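Apical membrane antigen 1-like protein, soluble form (Toxoplasma gondii, PDB 3ZLE) probably takes part in host cell invasion as the sporozoite form of the surface antigen AMA1, seen here as the ectoplasmic region. Local coordinates at residues Q26-G31 / G48-F53; A217-A222 / A335-G340. All blocks are in the same frame, centred on the assembly; numbering follows the deposited sequence.

Overall arrangement
Contacts 1 and 2 lie side by side near the middle of the chain, their centres about 10 Å apart, and the Cys50-Cys218 disulfide ties them covalently. A probable backbone hydrogen bond from Phe53 N to Leu339 O (2.9 Å) adds a second link. Contact 1 is partly buried: it joins the residues following helix 24-27 to the approach to strand 52-53, an outermost strand of a five-stranded sheet, through direct hydrogen bonds to His28. Contact 2 is buried, where residues 217-222 meet the end of strand 333-337, an edge of a four-stranded sheet; there two waters and apolar side chains do the joining.

Contact 1. Residues Q26-G31 / G48-F53; sequences QVHGSG and GKCPVF
His28 grips residues 48-53 through both its backbone and its ring. His28 O accepts Lys49 N at 3.0 Å, in the carbonyl plane on a lone pair and nearly straight (166°). The ring takes the next amide: Cys50 N donates to His28 ND1 at 2.9 Å, approaching the edge of the imidazole only 6° out of its plane. At the other ring nitrogen, His28 NE2 donates to Gly31 O within the same loop (3.0 Å), reaching that oxygen from above the carbonyl plane and off its lone pair. With CG anti to the backbone N (chi1 -175°), the ring extends beyond helix 24-27 and is held at two edge positions, which fixes its rotation.

Gly48 CA sits over one face of this ring, 3.2 Å from His28 CE1, an approach made possible by the missing side chain. Ser30 CB also packs on Gly48 CA, while Ser30 OG and Gly48 N each bond to the carboxylate of Asp35. Farther out, the bent aliphatic chain of Lys49 runs past the backbone of Gln26 and Val27 and brings Lys49 CE to 3.1 Å from Val27 O. Cys50 points toward residues 26-31, and its CB lies close to His28 ND1; Cys50 SG meets Val27 CG2 at 3.8 Å and is bonded to Cys218 in the disulfide.

Gly29, with positive phi, turns the chain out of the helix and into the loop. Since ND1 accepts an amide proton while NE2 donates one, the bonding is consistent with a neutral imidazole protonated on NE2. This buried histidine thus satisfies main-chain groups of both segments, next to a disulfide of the AMA1 ectoplasmic region.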
ATOM      1  N   GLN A  26      -0.336  12.807  -3.553  1.00 23.75           N
ATOM      2  CA  GLN A  26       0.676  13.643  -2.979  1.00 22.83           C
ATOM      3  C   GLN A  26       1.699  12.876  -2.113  1.00 24.79           C
ATOM      4  O   GLN A  26       2.900  12.992  -2.343  1.00 29.75           O
ATOM      5  CB  GLN A  26       0.047  14.767  -2.204  1.00 28.99           C
ATOM      6  CG  GLN A  26       1.057  15.751  -1.636  1.00 35.65           C
ATOM      7  CD  GLN A  26       0.425  17.100  -1.397  1.00 41.89           C
ATOM      8  OE1 GLN A  26      -0.473  17.504  -2.129  1.00 57.06           O
ATOM      9  NE2 GLN A  26       0.827  17.767  -0.315  1.00 51.37           N
ATOM     10  N   VAL A  27       1.251  12.145  -1.087  1.00 23.59           N
ATOM     11  CA  VAL A  27       2.231  11.605  -0.099  1.00 20.22           C
ATOM     12  C   VAL A  27       2.874  10.288  -0.610  1.00 22.13           C
ATOM     13  O   VAL A  27       4.004  10.012  -0.327  1.00 22.50           O
ATOM     14  CB  VAL A  27       1.642  11.384   1.324  1.00 23.61           C
ATOM     15  CG1 VAL A  27       1.043  12.669   1.896  1.00 21.37           C
ATOM     16  CG2 VAL A  27       0.600  10.268   1.322  1.00 27.19           C
ATOM     17  N   HIS A  28       2.170   9.525  -1.413  1.00 17.60           N
ATOM     18  CA  HIS A  28       2.774   8.324  -1.953  1.00 19.74           C
ATOM     19  C   HIS A  28       3.380   8.519  -3.359  1.00 22.90           C
ATOM     20  O   HIS A  28       4.557   8.217  -3.560  1.00 22.43           O
ATOM     21  CB  HIS A  28       1.774   7.163  -1.921  1.00 15.16           C
ATOM     22  CG  HIS A  28       2.338   5.848  -2.337  1.00 14.64           C
ATOM     23  ND1 HIS A  28       3.386   5.233  -1.679  1.00 15.83           N
ATOM     24  CD2 HIS A  28       2.010   5.036  -3.384  1.00 14.74           C
ATOM     25  CE1 HIS A  28       3.668   4.093  -2.297  1.00 15.02           C
ATOM     26  NE2 HIS A  28       2.831   3.946  -3.322  1.00 14.51           N
ATOM     27  N   GLY A  29       2.574   9.025  -4.304  1.00 22.32           N
ATOM     28  CA  GLY A  29       3.074   9.536  -5.599  1.00 23.07           C
ATOM     29  C   GLY A  29       3.470   8.461  -6.611  1.00 26.23           C
ATOM     30  O   GLY A  29       4.105   8.740  -7.628  1.00 29.16           O
ATOM     31  N   SER A  30       3.030   7.240  -6.368  1.00 24.56           N
ATOM     32  CA  SER A  30       3.365   6.139  -7.253  1.00 20.42           C
ATOM     33  C   SER A  30       2.295   5.075  -7.156  1.00 21.50           C
ATOM     34  O   SER A  30       1.307   5.270  -6.477  1.00 22.00           O
ATOM     35  CB  SER A  30       4.732   5.600  -6.934  1.00 18.76           C
ATOM     36  OG  SER A  30       5.185   4.769  -7.985  1.00 26.38           O
ATOM     37  N   GLY A  31       2.404   4.025  -7.970  1.00 24.12           N
ATOM     38  CA  GLY A  31       1.416   2.957  -7.925  1.00 23.89           C
ATOM     39  C   GLY A  31       1.449   2.253  -6.570  1.00 24.96           C
ATOM     40  O   GLY A  31       2.460   2.326  -5.831  1.00 21.61           O
ATOM     41  N   GLY A  48       7.243   4.458  -4.756  1.00 22.28           N
ATOM     42  CA  GLY A  48       6.320   5.153  -3.845  1.00 18.72           C
ATOM     43  C   GLY A  48       6.966   5.555  -2.539  1.00 23.92           C
ATOM     44  O   GLY A  48       7.844   4.850  -2.029  1.00 25.27           O
ATOM     45  N   LYS A  49       6.498   6.647  -1.959  1.00 21.81           N
ATOM     46  CA  LYS A  49       7.071   7.164  -0.702  1.00 26.94           C
ATOM     47  C   LYS A  49       6.460   6.546   0.567  1.00 31.02           C
ATOM     48  O   LYS A  49       7.018   6.715   1.680  1.00 32.51           O
ATOM     49  CB  LYS A  49       6.971   8.709  -0.665  1.00 23.91           C
ATOM     50  CG  LYS A  49       8.160   9.400  -1.315  1.00 38.03           C
ATOM     51  CD  LYS A  49       7.776  10.554  -2.230  1.00 47.09           C
ATOM     52  CE  LYS A  49       6.470  11.221  -1.805  1.00 57.73           C
ATOM     53  NZ  LYS A  49       6.454  12.682  -2.100  1.00 61.28           N
ATOM     54  N   CYS A  50       5.349   5.805   0.419  1.00 26.20           N
ATOM     55  CA  CYS A  50       4.660   5.220   1.582  1.00 28.01           C
ATOM     56  C   CYS A  50       4.827   3.701   1.671  1.00 27.95           C
ATOM     57  O   CYS A  50       4.714   3.001   0.681  1.00 35.52           O
ATOM     58  CB  CYS A  50       3.160   5.562   1.585  1.00 25.38           C
ATOM     59  SG  CYS A  50       2.809   7.259   2.012  1.00 34.72           S
ATOM     60  N   PRO A  51       5.014   3.184   2.895  1.00 25.09           N
ATOM     61  CA  PRO A  51       5.037   1.733   3.049  1.00 23.21           C
ATOM     62  C   PRO A  51       3.656   1.135   2.836  1.00 23.71           C
ATOM     63  O   PRO A  51       2.627   1.812   3.028  1.00 20.09           O
ATOM     64  CB  PRO A  51       5.530   1.533   4.488  1.00 22.55           C
ATOM     65  CG  PRO A  51       5.278   2.809   5.198  1.00 21.72           C
ATOM     66  CD  PRO A  51       5.190   3.904   4.171  1.00 21.93           C
ATOM     67  N   VAL A  52       3.611  -0.088   2.330  1.00 20.06           N
ATOM     68  CA  VAL A  52       2.345  -0.674   1.958  1.00 19.81           C
ATOM     69  C   VAL A  52       2.118  -1.847   2.874  1.00 20.50           C
ATOM     70  O   VAL A  52       2.758  -2.890   2.719  1.00 16.63           O
ATOM     71  CB  VAL A  52       2.408  -1.198   0.507  1.00 22.59           C
ATOM     72  CG1 VAL A  52       0.972  -1.429  -0.032  1.00 18.16           C
ATOM     73  CG2 VAL A  52       3.177  -0.214  -0.372  1.00 23.98           C
ATOM     74  N   PHE A  53       1.186  -1.704   3.814  1.00 24.82           N
ATOM     75  CA  PHE A  53       1.041  -2.673   4.895  1.00 20.10           C
ATOM     76  C   PHE A  53       0.254  -3.890   4.450  1.00 23.85           C
ATOM     77  O   PHE A  53      -0.854  -3.767   3.884  1.00 22.44           O
ATOM     78  CB  PHE A  53       0.335  -2.011   6.072  1.00 21.30           C
ATOM     79  CG  PHE A  53       1.215  -1.090   6.849  1.00 19.77           C
ATOM     80  CD1 PHE A  53       1.434   0.208   6.397  1.00 15.72           C
ATOM     81  CD2 PHE A  53       1.975  -1.561   7.930  1.00 18.43           C
ATOM     82  CE1 PHE A  53       2.231   1.075   7.128  1.00 15.65           C
ATOM     83  CE2 PHE A  53       2.853  -0.699   8.616  1.00 17.24           C
ATOM     84  CZ  PHE A  53       3.007   0.604   8.172  1.00 16.28           C
TER

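Contact 2. Residues A217-A222 / A335-G340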
ATOM      1  N   ALA A 217       3.344  10.816   8.073  1.00 23.14           N
ATOM      2  CA  ALA A 217       2.927  11.382   6.821  1.00 28.08           C
ATOM      3  C   ALA A 217       2.020  10.504   6.025  1.00 24.10           C
ATOM      4  O   ALA A 217       1.329  10.924   5.190  1.00 20.93           O
ATOM      5  CB  ALA A 217       4.131  11.693   6.003  1.00 26.21           C
ATOM      6  N   CYS A 218       2.089   9.247   6.322  1.00 26.22           N
ATOM      7  CA  CYS A 218       1.457   8.216   5.459  1.00 22.67           C
ATOM      8  C   CYS A 218       0.196   7.609   6.071  1.00 19.97           C
ATOM      9  O   CYS A 218       0.006   7.619   7.310  1.00 19.39           O
ATOM     10  CB  CYS A 218       2.438   7.088   5.159  1.00 21.82           C
ATOM     11  SG  CYS A 218       3.752   7.483   3.965  1.00 28.13           S
ATOM     12  N   PRO A 219      -0.678   7.082   5.223  1.00 18.79           N
ATOM     13  CA  PRO A 219      -1.943   6.534   5.723  1.00 18.72           C
ATOM     14  C   PRO A 219      -1.787   5.080   6.174  1.00 20.85           C
ATOM     15  O   PRO A 219      -2.258   4.176   5.518  1.00 23.43           O
ATOM     16  CB  PRO A 219      -2.854   6.625   4.503  1.00 18.69           C
ATOM     17  CG  PRO A 219      -1.927   6.454   3.347  1.00 21.80           C
ATOM     18  CD  PRO A 219      -0.570   6.986   3.754  1.00 17.70           C
ATOM     19  N   ASN A 220      -1.106   4.884   7.274  1.00 18.77           N
ATOM     20  CA  ASN A 220      -0.702   3.562   7.726  1.00 17.16           C
ATOM     21  C   ASN A 220      -1.778   2.718   8.302  1.00 18.95           C
ATOM     22  O   ASN A 220      -1.655   1.503   8.265  1.00 18.22           O
ATOM     23  CB  ASN A 220       0.416   3.673   8.730  1.00 19.29           C
ATOM     24  CG  ASN A 220       1.439   4.646   8.308  1.00 20.36           C
ATOM     25  OD1 ASN A 220       1.981   4.534   7.199  1.00 23.54           O
ATOM     26  ND2 ASN A 220       1.699   5.638   9.142  1.00 17.35           N
ATOM     27  N   ASP A 221      -2.862   3.335   8.787  1.00 22.60           N
ATOM     28  CA  ASP A 221      -3.921   2.615   9.494  1.00 23.47           C
ATOM     29  C   ASP A 221      -5.332   2.935   9.024  1.00 20.76           C
ATOM     30  O   ASP A 221      -5.590   3.995   8.441  1.00 18.36           O
ATOM     31  CB  ASP A 221      -3.795   2.861  11.014  1.00 24.53           C
ATOM     32  CG  ASP A 221      -2.402   2.581  11.530  1.00 34.85           C
ATOM     33  OD1 ASP A 221      -2.016   1.395  11.561  1.00 43.42           O
ATOM     34  OD2 ASP A 221      -1.691   3.540  11.921  1.00 29.00           O
ATOM     35  N   ALA A 222      -6.236   1.980   9.225  1.00 22.04           N
ATOM     36  CA  ALA A 222      -7.678   2.173   9.022  1.00 19.94           C
ATOM     37  C   ALA A 222      -8.159   3.161  10.049  1.00 21.32           C
ATOM     38  O   ALA A 222      -7.519   3.358  11.056  1.00 16.53           O
ATOM     39  CB  ALA A 222      -8.406   0.839   9.188  1.00 20.91           C
ATOM     40  N   ALA A 335     -12.703   3.429   7.693  1.00 36.91           N
ATOM     41  CA  ALA A 335     -12.132   3.980   6.464  1.00 27.36           C
ATOM     42  C   ALA A 335     -10.791   3.371   6.162  1.00 29.30           C
ATOM     43  O   ALA A 335      -9.855   3.452   6.978  1.00 29.20           O
ATOM     44  CB  ALA A 335     -12.049   5.478   6.517  1.00 23.13           C
ATOM     45  N   TYR A 336     -10.702   2.737   4.999  1.00 22.31           N
ATOM     46  CA  TYR A 336      -9.533   1.950   4.638  1.00 24.12           C
ATOM     47  C   TYR A 336      -8.787   2.604   3.441  1.00 22.99           C
ATOM     48  O   TYR A 336      -9.417   3.256   2.572  1.00 20.14           O
ATOM     49  CB  TYR A 336     -10.022   0.556   4.199  1.00 28.92           C
ATOM     50  CG  TYR A 336     -10.469  -0.325   5.336  1.00 28.02           C
ATOM     51  CD1 TYR A 336      -9.544  -0.785   6.277  1.00 27.54           C
ATOM     52  CD2 TYR A 336     -11.806  -0.722   5.467  1.00 21.97           C
ATOM     53  CE1 TYR A 336      -9.888  -1.653   7.251  1.00 22.02           C
ATOM     54  CE2 TYR A 336     -12.192  -1.609   6.484  1.00 26.81           C
ATOM     55  CZ  TYR A 336     -11.214  -2.075   7.365  1.00 30.78           C
ATOM     56  OH  TYR A 336     -11.541  -2.897   8.411  1.00 23.02           O
ATOM     57  N   THR A 337      -7.518   2.286   3.268  1.00 19.11           N
ATOM     58  CA  THR A 337      -6.900   2.556   1.937  1.00 19.09           C
ATOM     59  C   THR A 337      -6.189   1.373   1.372  1.00 20.95           C
ATOM     60  O   THR A 337      -5.791   0.439   2.094  1.00 25.88           O
ATOM     61  CB  THR A 337      -5.932   3.726   1.949  1.00 21.39           C
ATOM     62  OG1 THR A 337      -4.724   3.328   2.576  1.00 23.29           O
ATOM     63  CG2 THR A 337      -6.513   4.940   2.655  1.00 20.97           C
ATOM     64  N   ALA A 338      -5.885   1.450   0.096  1.00 20.75           N
ATOM     65  CA  ALA A 338      -4.968   0.476  -0.478  1.00 17.31           C
ATOM     66  C   ALA A 338      -3.571   0.483   0.136  1.00 18.81           C
ATOM     67  O   ALA A 338      -2.895  -0.570   0.164  1.00 19.84           O
ATOM     68  CB  ALA A 338      -4.907   0.597  -1.970  1.00 15.15           C
ATOM     69  N   LEU A 339      -3.185   1.582   0.750  1.00 18.02           N
ATOM     70  CA  LEU A 339      -1.831   1.596   1.433  1.00 22.23           C
ATOM     71  C   LEU A 339      -1.784   0.997   2.822  1.00 23.02           C
ATOM     72  O   LEU A 339      -0.792   0.323   3.198  1.00 18.55           O
ATOM     73  CB  LEU A 339      -1.268   2.991   1.478  1.00 18.76           C
ATOM     74  CG  LEU A 339      -0.773   3.408   0.092  1.00 19.71           C
ATOM     75  CD1 LEU A 339      -0.677   4.911  -0.014  1.00 22.42           C
ATOM     76  CD2 LEU A 339       0.569   2.748  -0.161  1.00 20.85           C
ATOM     77  N   GLY A 340      -2.807   1.327   3.617  1.00 21.63           N
ATOM     78  CA  GLY A 340      -2.773   1.092   5.046  1.00 22.69           C
ATOM     79  C   GLY A 340      -2.935  -0.349   5.456  1.00 23.36           C
ATOM     80  O   GLY A 340      -3.127  -1.230   4.612  1.00 24.37           O
TER
HETATM   81  O   HOH W   1      -5.060   3.419   5.203  1.00 29.86           O
HETATM   82  O   HOH W   2      -7.345   4.542   6.456  1.00 41.74           O
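An ST motif closes the end of strand 333-337, and the loop entering strand 222-223 packs against it through Pro219 and Ala222. Thr337 OG1 accepts Gly340 N at 3.0 Å and, more weakly, Leu339 N. Its chi1 of 75° sets the hydroxyl between the backbone N and the carbonyl carbon, where it receives the amides two and three residues on.

Thr337 OG1 also lies 2.6 Å from a water, which is within hydrogen-bonding distance of Pro219 O at 2.9 Å and only weakly placed for Asp221 O. A second water bridges the segments closer to the strand, 2.7 Å from Asp221 O and 2.8 Å from Ala335 O. Asp221 O is therefore within reach of both waters, which occupy the space between two backbones that are joined by no direct hydrogen bond.

Packing contacts flank this bridge. Pro219, at the centre of an inverse gamma turn, brings its ring CG to 3.9 Å from Leu339 CD1, the two side chains crossing obliquely. Gly340, having no side chain, lets its CA lie close to both Pro219 O and Asn220 O. Toward the strand, the CB of Ala222 meets CD1 and CE1 of Tyr336 obliquely, 3.5 Å from CE1, while Trp257 meets the phenol ring with planes at about 50°. Ala222 CA makes a CA-H...O contact with Ala335 O (3.2 Å).

Outside the two segments, Asn220 and Ala222 form backbone hydrogen bonds with Ser341 and Thr343, and Asp221 OD1 bonds to Thr343 OG1. Residues 217-222 thus lie against a chain that leaves its strand and turns back beside them, at the ST motif that ends edge strand 333-337 within the ectodomain of AMA1, a family of the PAN clan.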